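Local atomic coordinates of trehalose-6-phosphate phosphatase (PDB entry 5DXF), a protein that belongs to glycosyltransferase family 20 and, in this N-terminal fragment, has a two-domain fold of the GT-B type. Residues Gln260-Ser263 with Phe264-His267; Ala310-Ser313 with Glu314-Val317; Asp358-Pro361 with Glu362-Glu365; Thr484-Asp487 with Ala488-Ser492. One frame throughout, in Å; residues are numbered along the deposited sequence.

Along the chain the four contacts come in series, each a local turn of one continuous segment at an end of a helix. Contact 1 opens helix 262-274, just after strand 256-259 of the nine-stranded sheet. Contact 2 joins helices 303-311 and 317-327, about 38 Å from contact 1 between centres. Contact 3 closes helix 346-359 ahead of strand 367-374, and contact 4 closes helix 478-489 ahead of helix 493-509. Only contacts 3 and 4 touch, their centres about 13 Å apart: Trp363 NE1 lies 3.1 Å from Asn486 OD1, a probable hydrogen bond joining two helix ends in the half of the GT-B fold away from contact 1.

Contact 1: residues Gln260-Ser263 with Phe264-His267; sequences QSDS and FQRH
The Phe264 ring carries Ser261 CB over one face in a CH-pi contact, 4.1 Å from the ring centroid, while Gln260 CB comes to its edge near the ring plane. The hydroxyl OG of Ser263 approaches the same ring obliquely. Over one face of the Arg266 guanidinium lies Asp262 OD2, offset toward the rim; it is 3.7 Å from Arg266 NE, a long salt bridge in which no N-H points at the oxygen, so charge alone acts. Asp262 reaches this place with CG anti to its own N (chi1 -177°), and its carboxylate is turned 43° from the guanidinium plane. The His267 ring takes Ser263 O over one face, and its ND1 makes a weak hydrogen bond to Phe232 O. These groups mark the N-terminal end of helix 262-274, with Ser261 at the N-cap position, on the helix that follows strand 256-259 in the large, mainly parallel sheet of this GT-B protein. Ser261 O receives weak bonds from Phe264 N and Gln265 N. Regular helical bonding follows: Arg266 N to Asp262 O at 2.9 Å (N-H...O 168°) and His267 N to Ser263 O, also 2.9 Å. Ser261 OG and Ser263 OG share a weak hydrogen bond of 3.4 Å. The buried amides are held from beyond the turn, Gln260 OE1 by Ile299 N and its NE2 by His229 O, while Gln265 OE1 bonds Thr296 OG1.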
# COMPACT_ATOMS: atom_id res chain seq x y z
N GLN A 260 7.75 -7.17 0.07
CA GLN A 260 7.86 -6.22 -1.03
C GLN A 260 9.31 -6.03 -1.46
O GLN A 260 9.61 -5.90 -2.65
CB GLN A 260 7.26 -4.87 -0.64
CG GLN A 260 5.85 -4.92 -0.05
CD GLN A 260 4.77 -5.05 -1.12
OE1 GLN A 260 5.06 -5.28 -2.29
NE2 GLN A 260 3.52 -4.90 -0.70
N SER A 261 10.22 -6.06 -0.49
CA SER A 261 11.62 -5.75 -0.76
C SER A 261 12.61 -6.65 -0.04
O SER A 261 12.28 -7.31 0.91
CB SER A 261 11.89 -4.27 -0.48
OG SER A 261 13.26 -4.04 -0.27
N ASP A 262 13.84 -6.69 -0.55
CA ASP A 262 14.91 -7.54 -0.06
C ASP A 262 15.21 -7.29 1.42
O ASP A 262 15.39 -8.23 2.21
CB ASP A 262 16.17 -7.32 -0.90
CG ASP A 262 17.32 -8.24 -0.50
OD1 ASP A 262 17.08 -9.45 -0.31
OD2 ASP A 262 18.46 -7.74 -0.38
N SER A 263 15.25 -6.01 1.79
CA SER A 263 15.58 -5.60 3.15
C SER A 263 14.61 -6.17 4.17
O SER A 263 15.02 -6.55 5.27
CB SER A 263 15.61 -4.08 3.25
OG SER A 263 14.34 -3.53 2.95
N PHE A 264 13.34 -6.23 3.82
CA PHE A 264 12.31 -6.71 4.74
C PHE A 264 12.48 -8.21 4.97
O PHE A 264 12.29 -8.71 6.08
CB PHE A 264 10.90 -6.41 4.21
CG PHE A 264 10.68 -4.98 3.76
CD1 PHE A 264 11.49 -3.95 4.22
CD2 PHE A 264 9.65 -4.68 2.89
CE1 PHE A 264 11.27 -2.64 3.80
CE2 PHE A 264 9.43 -3.38 2.47
CZ PHE A 264 10.24 -2.36 2.93
N GLN A 265 12.83 -8.92 3.90
CA GLN A 265 13.14 -10.34 3.95
C GLN A 265 14.33 -10.60 4.88
O GLN A 265 14.25 -11.45 5.79
CB GLN A 265 13.43 -10.87 2.54
CG GLN A 265 13.70 -12.37 2.46
CD GLN A 265 14.10 -12.83 1.07
OE1 GLN A 265 13.92 -12.10 0.09
NE2 GLN A 265 14.64 -14.03 0.97
N ARG A 266 15.41 -9.86 4.66
CA ARG A 266 16.60 -9.99 5.49
C ARG A 266 16.30 -9.70 6.96
O ARG A 266 16.77 -10.41 7.86
CB ARG A 266 17.71 -9.05 4.98
CG ARG A 266 18.15 -9.35 3.55
CD ARG A 266 19.34 -8.50 3.12
NE ARG A 266 19.09 -7.07 3.23
CZ ARG A 266 19.89 -6.13 2.73
NH1 ARG A 266 20.98 -6.47 2.06
NH2 ARG A 266 19.58 -4.85 2.88
N HIS A 267 15.51 -8.66 7.21
CA HIS A 267 15.15 -8.27 8.57
C HIS A 267 14.30 -9.32 9.26
O HIS A 267 14.48 -9.60 10.45
CB HIS A 267 14.42 -6.93 8.57
CG HIS A 267 15.30 -5.77 8.20
ND1 HIS A 267 14.80 -4.56 7.76
CD2 HIS A 267 16.65 -5.64 8.21
CE1 HIS A 267 15.80 -3.74 7.52
NE2 HIS A 267 16.93 -4.37 7.78

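Contact 2: residues Ala310-Ser313 with Glu314-Val317; sequences AFSS and ELGV
Glu314 meets Ser312 through its backbone and CB: Glu314 N gives a weak hydrogen bond to Ser312 OG at 3.4 Å, and Glu314 CB lies 3.8 Å from the same oxygen. Ser312 holds OG anti to its backbone N (chi1 -180°), which turns the hydroxyl forward to the amide two residues on. Next, Leu315 brings CG to 4.2 Å from Ser312 CB, a marginal approach at the exposed side of the loop. Gly316 N then closes the turn with a weak hydrogen bond to Ser313 O at 3.3 Å. The positive phi of Gly316 (86°) would press a CB against the preceding carbonyl oxygen, and the residue sits at the N-cap position of helix 317-327. Val317, buried, returns to the end of helix 303-311, its CG1 methyl 3.5 Å from Ala310 O. That carbonyl also accepts a hydrogen bond from Arg423 NH1 of helix 415-424, against which Val317 packs as well. The outer bend is thus held across the segments by two weak, bent hydrogen bonds, so its hold is probably light there, while at the base Arg423 satisfies the Ala310 carbonyl and the Val317 methyl merely packs beside it.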
# COMPACT_ATOMS: atom_id res chain seq x y z
N ALA A 310 -7.81 5.28 -17.68
CA ALA A 310 -7.06 6.49 -17.92
C ALA A 310 -7.35 7.03 -19.30
O ALA A 310 -7.46 8.22 -19.50
CB ALA A 310 -5.58 6.22 -17.77
N PHE A 311 -7.46 6.14 -20.27
CA PHE A 311 -7.52 6.60 -21.65
C PHE A 311 -8.83 6.31 -22.40
O PHE A 311 -8.95 6.63 -23.58
CB PHE A 311 -6.34 6.01 -22.43
CG PHE A 311 -5.01 6.38 -21.86
CD1 PHE A 311 -4.54 7.68 -21.95
CD2 PHE A 311 -4.22 5.44 -21.23
CE1 PHE A 311 -3.31 8.03 -21.42
CE2 PHE A 311 -2.99 5.78 -20.70
CZ PHE A 311 -2.53 7.08 -20.79
N SER A 312 -9.82 5.73 -21.73
CA SER A 312 -11.09 5.45 -22.39
C SER A 312 -11.93 6.72 -22.55
O SER A 312 -11.93 7.60 -21.69
CB SER A 312 -11.90 4.40 -21.62
OG SER A 312 -13.14 4.14 -22.27
N SER A 313 -12.64 6.80 -23.67
CA SER A 313 -13.50 7.94 -23.97
C SER A 313 -14.78 7.89 -23.15
O SER A 313 -15.29 8.92 -22.71
CB SER A 313 -13.82 7.98 -25.47
OG SER A 313 -14.18 6.70 -25.94
N GLU A 314 -15.28 6.68 -22.95
CA GLU A 314 -16.52 6.45 -22.22
C GLU A 314 -16.51 7.03 -20.81
O GLU A 314 -17.50 7.63 -20.38
CB GLU A 314 -16.81 4.94 -22.15
CG GLU A 314 -17.17 4.31 -23.48
CD GLU A 314 -18.49 4.83 -24.04
OE1 GLU A 314 -19.52 4.67 -23.36
OE2 GLU A 314 -18.48 5.40 -25.15
N LEU A 315 -15.41 6.85 -20.09
CA LEU A 315 -15.39 7.20 -18.67
C LEU A 315 -15.33 8.71 -18.45
O LEU A 315 -15.69 9.20 -17.39
CB LEU A 315 -14.23 6.51 -17.97
CG LEU A 315 -14.15 4.99 -18.16
CD1 LEU A 315 -13.27 4.37 -17.09
CD2 LEU A 315 -15.53 4.34 -18.16
N GLY A 316 -14.89 9.43 -19.47
CA GLY A 316 -14.89 10.88 -19.44
C GLY A 316 -13.67 11.50 -18.79
O GLY A 316 -13.70 12.66 -18.39
N VAL A 317 -12.59 10.73 -18.69
CA VAL A 317 -11.35 11.25 -18.14
C VAL A 317 -10.78 12.33 -19.07
O VAL A 317 -10.19 13.30 -18.62
CB VAL A 317 -10.30 10.13 -17.92
CG1 VAL A 317 -8.96 10.71 -17.51
CG2 VAL A 317 -10.80 9.15 -16.88

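Contact 3: residues Asp358-Pro361 with Glu362-Glu365; sequences DMYP and EWRE
Tyr360 CB meets the edge of the Trp363 indole in its plane, 3.7 Å from CD1, and this is the tightly packed side of the turn. Trp363 is buried: its NE1 hydrogen-bonds Asn486 OD1, and its ring meets Phe356 and the side chain of Leu489. Backbone bonding fixes the bend, with Trp363 N on Tyr360 O at 3.3 Å and Arg364 N making a weak bond to Pro361 O. Tyr360 is the first residue to leave helical geometry, so the chain here ends helix 346-359 and turns back toward strand 367-374, a helix-to-strand connection of the parallel three-stranded sheet in this part of the GT-B fold. The solvent side belongs to the exposed Pro361 and Glu362 and the partly exposed Arg364, yet the arginine is pinned there. It stays extended from CG to NE and runs back over Pro361, whose CA lies over one guanidinium face. Arg364 NH2 makes a bent bond to Asp358 O at 2.9 Å; that oxygen is within 2° of the guanidinium plane, although the donor stands 48° out of the carbonyl plane. Arg364 NE bonds Leu357 O, so two carbonyls of the last helical turn grip one guanidinium. Glu362 lies alongside Tyr360, pointing the same way, OE2 3.4 Å from Tyr360 CD1 and the carboxylate turned 55° from the ring; its side chain also borders Asn486 and Met490.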
# COMPACT_ATOMS: atom_id res chain seq x y z
N ASP A 358 12.57 28.74 -3.60
CA ASP A 358 13.60 29.62 -3.08
C ASP A 358 14.77 29.81 -4.02
O ASP A 358 15.25 30.91 -4.20
CB ASP A 358 14.12 29.04 -1.78
CG ASP A 358 13.56 29.73 -0.58
OD1 ASP A 358 14.05 30.82 -0.25
OD2 ASP A 358 12.64 29.19 0.04
N MET A 359 15.22 28.72 -4.61
CA MET A 359 16.42 28.68 -5.43
C MET A 359 16.20 29.17 -6.86
O MET A 359 17.10 29.77 -7.46
CB MET A 359 16.98 27.26 -5.48
CG MET A 359 17.53 26.77 -4.15
SD MET A 359 18.04 25.04 -4.22
CE MET A 359 19.18 25.07 -5.60
N TYR A 360 15.02 28.92 -7.41
CA TYR A 360 14.76 29.23 -8.81
C TYR A 360 13.62 30.23 -9.00
O TYR A 360 12.45 29.86 -8.97
CB TYR A 360 14.45 27.94 -9.58
CG TYR A 360 15.51 26.88 -9.41
CD1 TYR A 360 16.66 26.88 -10.18
CD2 TYR A 360 15.35 25.86 -8.47
CE1 TYR A 360 17.63 25.91 -10.02
CE2 TYR A 360 16.32 24.89 -8.30
CZ TYR A 360 17.45 24.92 -9.08
OH TYR A 360 18.42 23.95 -8.92
N PRO A 361 13.98 31.51 -9.20
CA PRO A 361 13.02 32.58 -9.49
C PRO A 361 12.30 32.36 -10.82
O PRO A 361 11.21 32.88 -11.03
CB PRO A 361 13.89 33.84 -9.55
CG PRO A 361 15.14 33.48 -8.82
CD PRO A 361 15.35 32.02 -9.08
N GLU A 362 12.93 31.58 -11.69
CA GLU A 362 12.39 31.27 -13.01
C GLU A 362 11.09 30.47 -12.92
O GLU A 362 10.21 30.59 -13.78
CB GLU A 362 13.42 30.49 -13.82
CG GLU A 362 14.14 29.43 -13.00
CD GLU A 362 15.08 28.58 -13.83
OE1 GLU A 362 14.84 28.44 -15.04
OE2 GLU A 362 16.07 28.07 -13.26
N TRP A 363 10.97 29.65 -11.88
CA TRP A 363 9.83 28.75 -11.74
C TRP A 363 8.75 29.30 -10.82
O TRP A 363 7.68 28.70 -10.68
CB TRP A 363 10.30 27.39 -11.25
CG TRP A 363 11.10 26.63 -12.27
CD1 TRP A 363 12.45 26.45 -12.28
CD2 TRP A 363 10.59 25.97 -13.43
NE1 TRP A 363 12.81 25.70 -13.38
CE2 TRP A 363 11.69 25.40 -14.10
CE3 TRP A 363 9.31 25.80 -13.97
CZ2 TRP A 363 11.55 24.67 -15.28
CZ3 TRP A 363 9.17 25.07 -15.14
CH2 TRP A 363 10.28 24.52 -15.78
N ARG A 364 9.02 30.44 -10.19
CA ARG A 364 7.99 31.14 -9.44
C ARG A 364 6.91 31.59 -10.41
O ARG A 364 7.19 31.82 -11.59
CB ARG A 364 8.58 32.32 -8.67
CG ARG A 364 9.66 31.92 -7.67
CD ARG A 364 10.38 33.11 -7.08
NE ARG A 364 11.57 32.69 -6.34
CZ ARG A 364 12.46 33.52 -5.81
NH1 ARG A 364 12.31 34.83 -5.92
NH2 ARG A 364 13.52 33.04 -5.16
N GLU A 365 5.67 31.67 -9.91
CA GLU A 365 4.48 32.01 -10.70
C GLU A 365 4.05 30.91 -11.68
O GLU A 365 2.92 30.94 -12.18
CB GLU A 365 4.67 33.31 -11.48
CG GLU A 365 4.85 34.55 -10.63
CD GLU A 365 5.05 35.80 -11.47
OE1 GLU A 365 6.02 35.84 -12.25
OE2 GLU A 365 4.23 36.74 -11.35

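Contact 4: residues Thr484-Asp487 with Ala488-Ser492; sequences TIND and ALMLS
Two regular helical bonds join the segments, Ala488 N to Thr484 O and Leu489 N to Ile485 O, both 2.9 Å, before Met490 N divides weakly between Asn486 O at 3.2 Å and Asp487 O at 3.3 Å. Among the side chains, Ile485 CG2 and Leu489 CD1 form the apolar touch, 4.2 Å apart, and Leu489 CG comes close to Ile485 O. Ala488 CB rests 3.4 Å from Thr484 O. This is the C-terminal end of helix 478-489: Met490 is the first residue to leave helical geometry, and Ser492 is already at the N-cap position of helix 493-509. The buried side of the turn, with Ile485 and Ala488, packs on Ile456 of strand 455-458, the middle strand of the parallel set 428-430, 455-458 and 471-473 in this half of the GT-B fold, while Leu489 touches Phe356 of helix 346-359. Met490, with CG anti to its carbonyl carbon (chi1 -75°), passes that atom 3.5 Å from Asn486 O, and its side chain goes on to Trp363. Leu491 folds back, CG 3.5 Å from Asp487 O, toward Ile471 of strand 471-473. Thr484 OG1 is bonded to Gly480 O, one turn earlier in the same helix.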
# COMPACT_ATOMS: atom_id res chain seq x y z
N THR A 484 16.81 18.41 -8.01
CA THR A 484 16.26 17.32 -8.81
C THR A 484 15.00 17.74 -9.55
O THR A 484 14.81 17.39 -10.71
CB THR A 484 15.95 16.09 -7.94
OG1 THR A 484 17.09 15.74 -7.16
CG2 THR A 484 15.56 14.91 -8.81
N ILE A 485 14.13 18.48 -8.86
CA ILE A 485 12.91 18.98 -9.47
C ILE A 485 13.23 19.91 -10.64
O ILE A 485 12.66 19.78 -11.73
CB ILE A 485 12.03 19.72 -8.44
CG1 ILE A 485 11.40 18.73 -7.47
CG2 ILE A 485 10.95 20.54 -9.13
CD1 ILE A 485 10.80 19.38 -6.24
N ASN A 486 14.18 20.82 -10.43
CA ASN A 486 14.63 21.69 -11.51
C ASN A 486 15.18 20.88 -12.69
O ASN A 486 14.87 21.18 -13.85
CB ASN A 486 15.70 22.67 -11.01
CG ASN A 486 16.20 23.59 -12.11
OD1 ASN A 486 15.51 24.53 -12.51
ND2 ASN A 486 17.40 23.32 -12.61
N ASP A 487 15.98 19.86 -12.39
CA ASP A 487 16.55 19.01 -13.43
C ASP A 487 15.49 18.26 -14.23
O ASP A 487 15.59 18.15 -15.45
CB ASP A 487 17.52 18.00 -12.82
CG ASP A 487 18.85 18.61 -12.45
OD1 ASP A 487 18.98 19.86 -12.51
OD2 ASP A 487 19.78 17.85 -12.08
N ALA A 488 14.48 17.75 -13.53
CA ALA A 488 13.43 16.96 -14.16
C ALA A 488 12.52 17.82 -15.01
O ALA A 488 12.04 17.39 -16.06
CB ALA A 488 12.63 16.22 -13.10
N LEU A 489 12.26 19.05 -14.55
CA LEU A 489 11.44 19.97 -15.32
C LEU A 489 12.15 20.42 -16.60
O LEU A 489 11.49 20.77 -17.59
CB LEU A 489 11.07 21.19 -14.48
CG LEU A 489 10.07 20.96 -13.35
CD1 LEU A 489 9.66 22.29 -12.73
CD2 LEU A 489 8.86 20.20 -13.85
N MET A 490 13.48 20.39 -16.59
CA MET A 490 14.26 20.88 -17.72
C MET A 490 14.78 19.76 -18.62
O MET A 490 15.62 20.00 -19.48
CB MET A 490 15.43 21.72 -17.23
CG MET A 490 15.05 23.11 -16.75
SD MET A 490 14.04 24.00 -17.95
CE MET A 490 14.21 25.68 -17.37
N LEU A 491 14.28 18.54 -18.41
CA LEU A 491 14.69 17.41 -19.23
C LEU A 491 14.35 17.63 -20.70
O LEU A 491 13.31 18.19 -21.02
CB LEU A 491 14.01 16.12 -18.74
CG LEU A 491 14.56 15.48 -17.47
CD1 LEU A 491 13.79 14.21 -17.15
CD2 LEU A 491 16.04 15.19 -17.62
N SER A 492 15.25 17.19 -21.58
CA SER A 492 14.98 17.26 -23.01
C SER A 492 13.87 16.27 -23.34
O SER A 492 13.60 15.35 -22.57
CB SER A 492 16.24 16.95 -23.82
OG SER A 492 16.58 15.58 -23.76